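Local coordinates for Hen1 (PDB 3JWH), which probably transfers a methyl group from S-adenosylmethionine to the 2'-hydroxyl of the 3'-terminal nucleotide of RNA, at residues E110-L115 and S169-W174; V22-Q27 and T202-F207. One frame throughout, in Å; residues are numbered along the deposited sequence.

In the fold
Both contacts are buried and purely apolar between their segments, and they lie against opposite faces of one Rossmann-like methyltransferase sheet. Interaction 1 joins the loop after strand 105-109 to helix 168-181 and borders the cofactor pocket; its partners are an isoleucine and two aromatic rings. Interaction 2 sets helix 13-27 on strand 202-209 through an alanine, a methionine and a valine, with the M204 side chain about 12 Å from the bound S-adenosyl-L-homocysteine. The centres of interaction 1 and interaction 2 are about 15 Å apart. They meet at the sheet: F171 CZ of 169-174 lies 3.5 Å from A205 CB of 202-207, on the face turned away from interaction 2.

Interaction 1 of 2, residues E110-L115 and S169-W174; sequences EVIEHL and SQFQNW. With SAH (S-adenosyl-L-homocysteine), chain C.
The backbones of I112 and F171 stay well apart, 9.7 Å between their CA atoms, where the 3-10 turn at 112-113 faces the helix carrying S169-W174. Side chains bridge that distance, and I112 supplies both contacts from the loop. Its CG1 is wedged between the backbone N and the carbonyl carbon (chi1 58°), and the extended chain beyond brings CD1 to the edge of the F171 ring, near the ring plane. I112 CD1 lies 3.7 Å from F171 CE1 and 3.8 Å from F171 CD1, so the methyl meets the CD1-CE1 edge of the ring; the two side chains cross at about a right angle. The other branch, I112 CG2, approaches the W174 ring obliquely and more loosely, at 4.5 Å from W174 CH2. The polar end of the indole is engaged elsewhere, NE1 donating to E124.

While I112 faces the helix, E110 and H114 of the same loop belong to the ligand pocket. H114 CD2 comes within 3.7 Å of C5' of S-adenosyl-L-homocysteine, and E110 O lies 3.8 Å from its sulfur SD. E113 CG packs 3.5 Å above the imidazole plane of H114, over the ring centre, and so backs one face of this pocket residue. E110 OE2 forms a salt bridge with R17 and a hydrogen bond with T139, which ties the start of the loop to helix 13-27 and strand 135-141. I112 and F171 both rest on T140 of that strand and on W166, F171 reaches on to Q203 and A205 of strand 202-209, and L115 packs against L120 and F123 of helix 117-131.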
loop_
_atom_site.group_PDB
_atom_site.type_symbol
_atom_site.label_atom_id
_atom_site.label_comp_id
_atom_site.label_asym_id
_atom_site.label_seq_id
_atom_site.Cartn_x
_atom_site.Cartn_y
_atom_site.Cartn_z
ATOM N N GLU A 110 2.985 4.733 0.714
ATOM C CA GLU A 110 3.732 5.797 1.366
ATOM C C GLU A 110 3.901 5.465 2.849
ATOM O O GLU A 110 3.640 6.297 3.728
ATOM C CB GLU A 110 2.996 7.130 1.198
ATOM C CG GLU A 110 2.587 7.435 -0.262
ATOM C CD GLU A 110 3.775 7.509 -1.238
ATOM O OE1 GLU A 110 4.626 8.416 -1.096
ATOM O OE2 GLU A 110 3.855 6.661 -2.149
ATOM N N VAL A 111 4.343 4.241 3.118
ATOM C CA VAL A 111 4.548 3.794 4.484
ATOM C C VAL A 111 5.995 3.467 4.812
ATOM O O VAL A 111 6.488 3.885 5.851
ATOM C CB VAL A 111 3.676 2.543 4.807
ATOM C CG1 VAL A 111 4.094 1.931 6.131
ATOM C CG2 VAL A 111 2.218 2.933 4.887
ATOM N N ILE A 112 6.678 2.733 3.932
ATOM C CA ILE A 112 8.064 2.318 4.195
ATOM C C ILE A 112 9.067 3.398 4.591
ATOM O O ILE A 112 9.938 3.164 5.429
ATOM C CB ILE A 112 8.672 1.509 3.002
ATOM C CG1 ILE A 112 8.634 2.332 1.712
ATOM C CG2 ILE A 112 7.917 0.209 2.821
ATOM C CD1 ILE A 112 9.294 1.636 0.538
ATOM N N GLU A 113 8.951 4.573 3.999
ATOM C CA GLU A 113 9.866 5.662 4.312
ATOM C C GLU A 113 9.832 6.064 5.793
ATOM O O GLU A 113 10.836 6.535 6.330
ATOM C CB GLU A 113 9.541 6.879 3.438
ATOM C CG GLU A 113 8.088 7.314 3.518
ATOM C CD GLU A 113 7.239 6.811 2.354
ATOM O OE1 GLU A 113 7.356 5.618 1.969
ATOM O OE2 GLU A 113 6.441 7.624 1.832
ATOM N N HIS A 114 8.693 5.874 6.452
ATOM C CA HIS A 114 8.568 6.246 7.860
ATOM C C HIS A 114 8.882 5.102 8.827
ATOM O O HIS A 114 8.456 5.125 9.978
ATOM C CB HIS A 114 7.156 6.773 8.166
ATOM C CG HIS A 114 6.608 7.705 7.130
ATOM N ND1 HIS A 114 7.261 8.854 6.735
ATOM C CD2 HIS A 114 5.461 7.660 6.412
ATOM C CE1 HIS A 114 6.539 9.477 5.820
ATOM N NE2 HIS A 114 5.441 8.772 5.605
ATOM N N LEU A 115 9.605 4.093 8.368
ATOM C CA LEU A 115 9.962 2.977 9.242
ATOM C C LEU A 115 11.471 2.943 9.411
ATOM O O LEU A 115 12.206 3.087 8.436
ATOM C CB LEU A 115 9.503 1.646 8.644
ATOM C CG LEU A 115 8.007 1.344 8.575
ATOM C CD1 LEU A 115 7.800 0.001 7.898
ATOM C CD2 LEU A 115 7.411 1.334 9.973
ATOM N N SER A 169 17.273 3.538 -6.794
ATOM C CA SER A 169 18.191 2.431 -6.593
ATOM C C SER A 169 17.894 1.744 -5.267
ATOM O O SER A 169 17.748 0.526 -5.212
ATOM C CB SER A 169 19.633 2.946 -6.601
ATOM O OG SER A 169 20.552 1.892 -6.365
ATOM N N GLN A 170 17.808 2.535 -4.204
ATOM C CA GLN A 170 17.525 2.004 -2.884
ATOM C C GLN A 170 16.219 1.213 -2.860
ATOM O O GLN A 170 16.180 0.091 -2.350
ATOM C CB GLN A 170 17.485 3.143 -1.866
ATOM C CG GLN A 170 18.877 3.678 -1.545
ATOM C CD GLN A 170 18.870 4.938 -0.696
ATOM O OE1 GLN A 170 19.926 5.387 -0.235
ATOM N NE2 GLN A 170 17.691 5.519 -0.489
ATOM N N PHE A 171 15.164 1.791 -3.423
ATOM C CA PHE A 171 13.860 1.148 -3.475
ATOM C C PHE A 171 13.901 -0.168 -4.241
ATOM O O PHE A 171 13.360 -1.181 -3.786
ATOM C CB PHE A 171 12.836 2.060 -4.147
ATOM C CG PHE A 171 11.443 1.491 -4.167
ATOM C CD1 PHE A 171 10.780 1.194 -2.972
ATOM C CD2 PHE A 171 10.796 1.250 -5.369
ATOM C CE1 PHE A 171 9.490 0.668 -2.989
ATOM C CE2 PHE A 171 9.504 0.723 -5.398
ATOM C CZ PHE A 171 8.849 0.433 -4.203
ATOM N N GLN A 172 14.526 -0.148 -5.415
ATOM C CA GLN A 172 14.613 -1.347 -6.230
ATOM C C GLN A 172 15.493 -2.447 -5.641
ATOM O O GLN A 172 15.228 -3.626 -5.856
ATOM C CB GLN A 172 15.044 -0.990 -7.657
ATOM C CG GLN A 172 13.851 -0.526 -8.488
ATOM C CD GLN A 172 14.180 -0.173 -9.921
ATOM O OE1 GLN A 172 14.801 -0.952 -10.645
ATOM N NE2 GLN A 172 13.739 1.009 -10.349
ATOM N N ASN A 173 16.521 -2.077 -4.892
ATOM C CA ASN A 173 17.380 -3.077 -4.265
ATOM C C ASN A 173 16.596 -3.688 -3.108
ATOM O O ASN A 173 16.683 -4.887 -2.843
ATOM C CB ASN A 173 18.665 -2.451 -3.710
ATOM C CG ASN A 173 19.588 -1.927 -4.795
ATOM O OD1 ASN A 173 19.583 -2.406 -5.940
ATOM N ND2 ASN A 173 20.413 -0.944 -4.431
ATOM N N TRP A 174 15.845 -2.840 -2.412
ATOM C CA TRP A 174 15.030 -3.275 -1.290
ATOM C C TRP A 174 14.043 -4.323 -1.778
ATOM O O TRP A 174 13.914 -5.387 -1.170
ATOM C CB TRP A 174 14.249 -2.104 -0.691
ATOM C CG TRP A 174 13.226 -2.550 0.323
ATOM C CD1 TRP A 174 13.473 -2.977 1.606
ATOM C CD2 TRP A 174 11.820 -2.725 0.108
ATOM N NE1 TRP A 174 12.309 -3.416 2.190
ATOM C CE2 TRP A 174 11.279 -3.276 1.295
ATOM C CE3 TRP A 174 10.965 -2.473 -0.972
ATOM C CZ2 TRP A 174 9.915 -3.586 1.427
ATOM C CZ3 TRP A 174 9.604 -2.779 -0.838
ATOM C CH2 TRP A 174 9.097 -3.331 0.350
HETATM N N SAH C . -1.299 5.502 3.259
HETATM C CA SAH C . -1.902 6.780 3.669
HETATM C CB SAH C . -0.815 7.692 4.243
HETATM C CG SAH C . -0.111 7.010 5.416
HETATM S SD SAH C . 1.257 7.988 6.141
HETATM C C SAH C . -2.530 7.465 2.455
HETATM O O SAH C . -1.816 8.292 1.849
HETATM O OXT SAH C . -3.705 7.147 2.163
HETATM C "C5'" SAH C . 2.006 6.648 7.136
HETATM C "C4'" SAH C . 0.940 5.874 7.914
HETATM O "O4'" SAH C . 1.541 4.687 8.461
HETATM C "C3'" SAH C . 0.431 6.707 9.093
HETATM O "O3'" SAH C . -0.964 6.464 9.296
HETATM C "C2'" SAH C . 1.248 6.129 10.248
HETATM O "O2'" SAH C . 0.531 6.318 11.472
HETATM C "C1'" SAH C . 1.197 4.655 9.854
HETATM N N9 SAH C . 2.202 3.849 10.579
HETATM C C8 SAH C . 3.483 4.167 10.744
HETATM N N7 SAH C . 4.101 3.198 11.415
HETATM C C5 SAH C . 3.206 2.252 11.681
HETATM C C6 SAH C . 3.253 1.034 12.341
HETATM N N6 SAH C . 4.393 0.602 12.880
HETATM N N1 SAH C . 2.139 0.306 12.439
HETATM C C2 SAH C . 0.996 0.732 11.918
HETATM N N3 SAH C . 0.914 1.886 11.286
HETATM C C4 SAH C . 1.992 2.668 11.149
#

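Interaction 2 of 2, residues V22-Q27 and T202-F207; sequences VAALKQ and TQMAVF
M204 and V206, two residues apart on strand 202-209, both direct their side chains at A24 of the helix segment 22-27, and A24 CB is the single atom they meet. Ahead of them, Q203 pairs through its backbone with T140 of strand 135-141, while T202 pairs with I191, just beyond strand 184-188. At M204 the chain runs out with CG anti to the backbone N (chi1 177°), then bends at the thioether (chi3 97°), which brings the terminal methyl CE to 3.9 Å from A24 CB. The same side chain also packs on I137 and T139 of strand 135-141. A205 points to the other face of the sheet, where it touches F171 of helix 168-181. V206 returns to the helix 13-27 side: its CG2, anti to the carbonyl carbon, stands 4.1 Å from A24 CB, and its CA lies 7.5 Å from that of A24. F207 again belongs to the far face, with its ring edge-to-face against F128.

Between the two segments the contact consists of methyl groups alone, with 82 Å² buried in total. Its geometry therefore reflects shape rather than directed bonds: a short alanine lets the helix come near the strand, and the flexible methionine fills in beside the stiffer valine. Burial of these methyls away from water, with van der Waals contact between them, is what the chemistry offers here, consistent with helix 13-27 packing on this face of the sheet.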
loop_
_atom_site.group_PDB
_atom_site.type_symbol
_atom_site.label_atom_id
_atom_site.label_comp_id
_atom_site.label_asym_id
_atom_site.label_seq_id
_atom_site.Cartn_x
_atom_site.Cartn_y
_atom_site.Cartn_z
ATOM N N VAL A 22 -5.284 1.338 -7.524
ATOM C CA VAL A 22 -6.544 0.693 -7.860
ATOM C C VAL A 22 -6.404 -0.107 -9.142
ATOM O O VAL A 22 -6.933 -1.214 -9.258
ATOM C CB VAL A 22 -7.668 1.726 -8.042
ATOM C CG1 VAL A 22 -8.943 1.042 -8.486
ATOM C CG2 VAL A 22 -7.892 2.465 -6.745
ATOM N N ALA A 23 -5.689 0.473 -10.105
ATOM C CA ALA A 23 -5.460 -0.177 -11.391
ATOM C C ALA A 23 -4.681 -1.483 -11.204
ATOM O O ALA A 23 -5.005 -2.504 -11.808
ATOM C CB ALA A 23 -4.694 0.769 -12.319
ATOM N N ALA A 24 -3.652 -1.459 -10.369
ATOM C CA ALA A 24 -2.881 -2.677 -10.145
ATOM C C ALA A 24 -3.722 -3.755 -9.448
ATOM O O ALA A 24 -3.633 -4.930 -9.788
ATOM C CB ALA A 24 -1.627 -2.366 -9.331
ATOM N N LEU A 25 -4.536 -3.350 -8.475
ATOM C CA LEU A 25 -5.394 -4.290 -7.762
ATOM C C LEU A 25 -6.325 -4.999 -8.724
ATOM O O LEU A 25 -6.469 -6.227 -8.689
ATOM C CB LEU A 25 -6.222 -3.559 -6.704
ATOM C CG LEU A 25 -5.439 -3.101 -5.470
ATOM C CD1 LEU A 25 -6.322 -2.279 -4.587
ATOM C CD2 LEU A 25 -4.911 -4.326 -4.711
ATOM N N LYS A 26 -6.956 -4.214 -9.589
ATOM C CA LYS A 26 -7.903 -4.752 -10.558
ATOM C C LYS A 26 -7.292 -5.741 -11.544
ATOM O O LYS A 26 -7.890 -6.777 -11.815
ATOM C CB LYS A 26 -8.613 -3.600 -11.289
ATOM C CG LYS A 26 -9.692 -2.935 -10.422
ATOM C CD LYS A 26 -10.397 -1.775 -11.110
ATOM C CE LYS A 26 -11.583 -1.310 -10.274
ATOM N NZ LYS A 26 -12.299 -0.141 -10.859
ATOM N N GLN A 27 -6.103 -5.443 -12.059
ATOM C CA GLN A 27 -5.446 -6.347 -12.999
ATOM C C GLN A 27 -5.111 -7.708 -12.372
ATOM O O GLN A 27 -5.019 -8.721 -13.072
ATOM C CB GLN A 27 -4.173 -5.712 -13.545
ATOM C CG GLN A 27 -4.399 -4.350 -14.152
ATOM C CD GLN A 27 -3.316 -3.972 -15.137
ATOM O OE1 GLN A 27 -2.123 -3.975 -14.804
ATOM N NE2 GLN A 27 -3.719 -3.648 -16.360
ATOM N N THR A 202 6.821 9.153 -8.106
ATOM C CA THR A 202 6.376 8.068 -7.233
ATOM C C THR A 202 6.754 6.688 -7.780
ATOM O O THR A 202 6.398 6.332 -8.911
ATOM C CB THR A 202 4.830 8.093 -7.032
ATOM O OG1 THR A 202 4.437 9.328 -6.419
ATOM C CG2 THR A 202 4.383 6.923 -6.142
ATOM N N GLN A 203 7.476 5.918 -6.973
ATOM C CA GLN A 203 7.870 4.561 -7.358
ATOM C C GLN A 203 6.830 3.588 -6.789
ATOM O O GLN A 203 6.353 3.764 -5.663
ATOM C CB GLN A 203 9.227 4.197 -6.764
ATOM C CG GLN A 203 10.207 5.334 -6.656
ATOM C CD GLN A 203 11.548 4.865 -6.162
ATOM O OE1 GLN A 203 12.145 3.962 -6.739
ATOM N NE2 GLN A 203 12.033 5.472 -5.094
ATOM N N MET A 204 6.483 2.568 -7.562
ATOM C CA MET A 204 5.524 1.570 -7.114
ATOM C C MET A 204 6.092 0.180 -7.370
ATOM O O MET A 204 6.804 -0.047 -8.345
ATOM C CB MET A 204 4.178 1.737 -7.841
ATOM C CG MET A 204 3.126 0.676 -7.475
ATOM S SD MET A 204 1.413 1.077 -7.934
ATOM C CE MET A 204 1.302 0.234 -9.429
ATOM N N ALA A 205 5.810 -0.749 -6.465
ATOM C CA ALA A 205 6.272 -2.109 -6.637
ATOM C C ALA A 205 5.078 -3.034 -6.486
ATOM O O ALA A 205 4.328 -2.942 -5.517
ATOM C CB ALA A 205 7.326 -2.441 -5.613
ATOM N N VAL A 206 4.877 -3.888 -7.478
ATOM C CA VAL A 206 3.792 -4.846 -7.433
ATOM C C VAL A 206 4.443 -6.222 -7.287
ATOM O O VAL A 206 5.067 -6.721 -8.223
ATOM C CB VAL A 206 2.935 -4.800 -8.723
ATOM C CG1 VAL A 206 1.846 -5.850 -8.658
ATOM C CG2 VAL A 206 2.292 -3.418 -8.877
ATOM N N PHE A 207 4.330 -6.805 -6.093
ATOM C CA PHE A 207 4.879 -8.127 -5.815
ATOM C C PHE A 207 3.802 -9.166 -6.050
ATOM O O PHE A 207 2.673 -9.019 -5.581
ATOM C CB PHE A 207 5.326 -8.247 -4.360
ATOM C CG PHE A 207 6.483 -7.381 -3.997
ATOM C CD1 PHE A 207 7.784 -7.851 -4.121
ATOM C CD2 PHE A 207 6.271 -6.128 -3.449
ATOM C CE1 PHE A 207 8.843 -7.094 -3.692
ATOM C CE2 PHE A 207 7.322 -5.363 -3.019
ATOM C CZ PHE A 207 8.608 -5.839 -3.134
#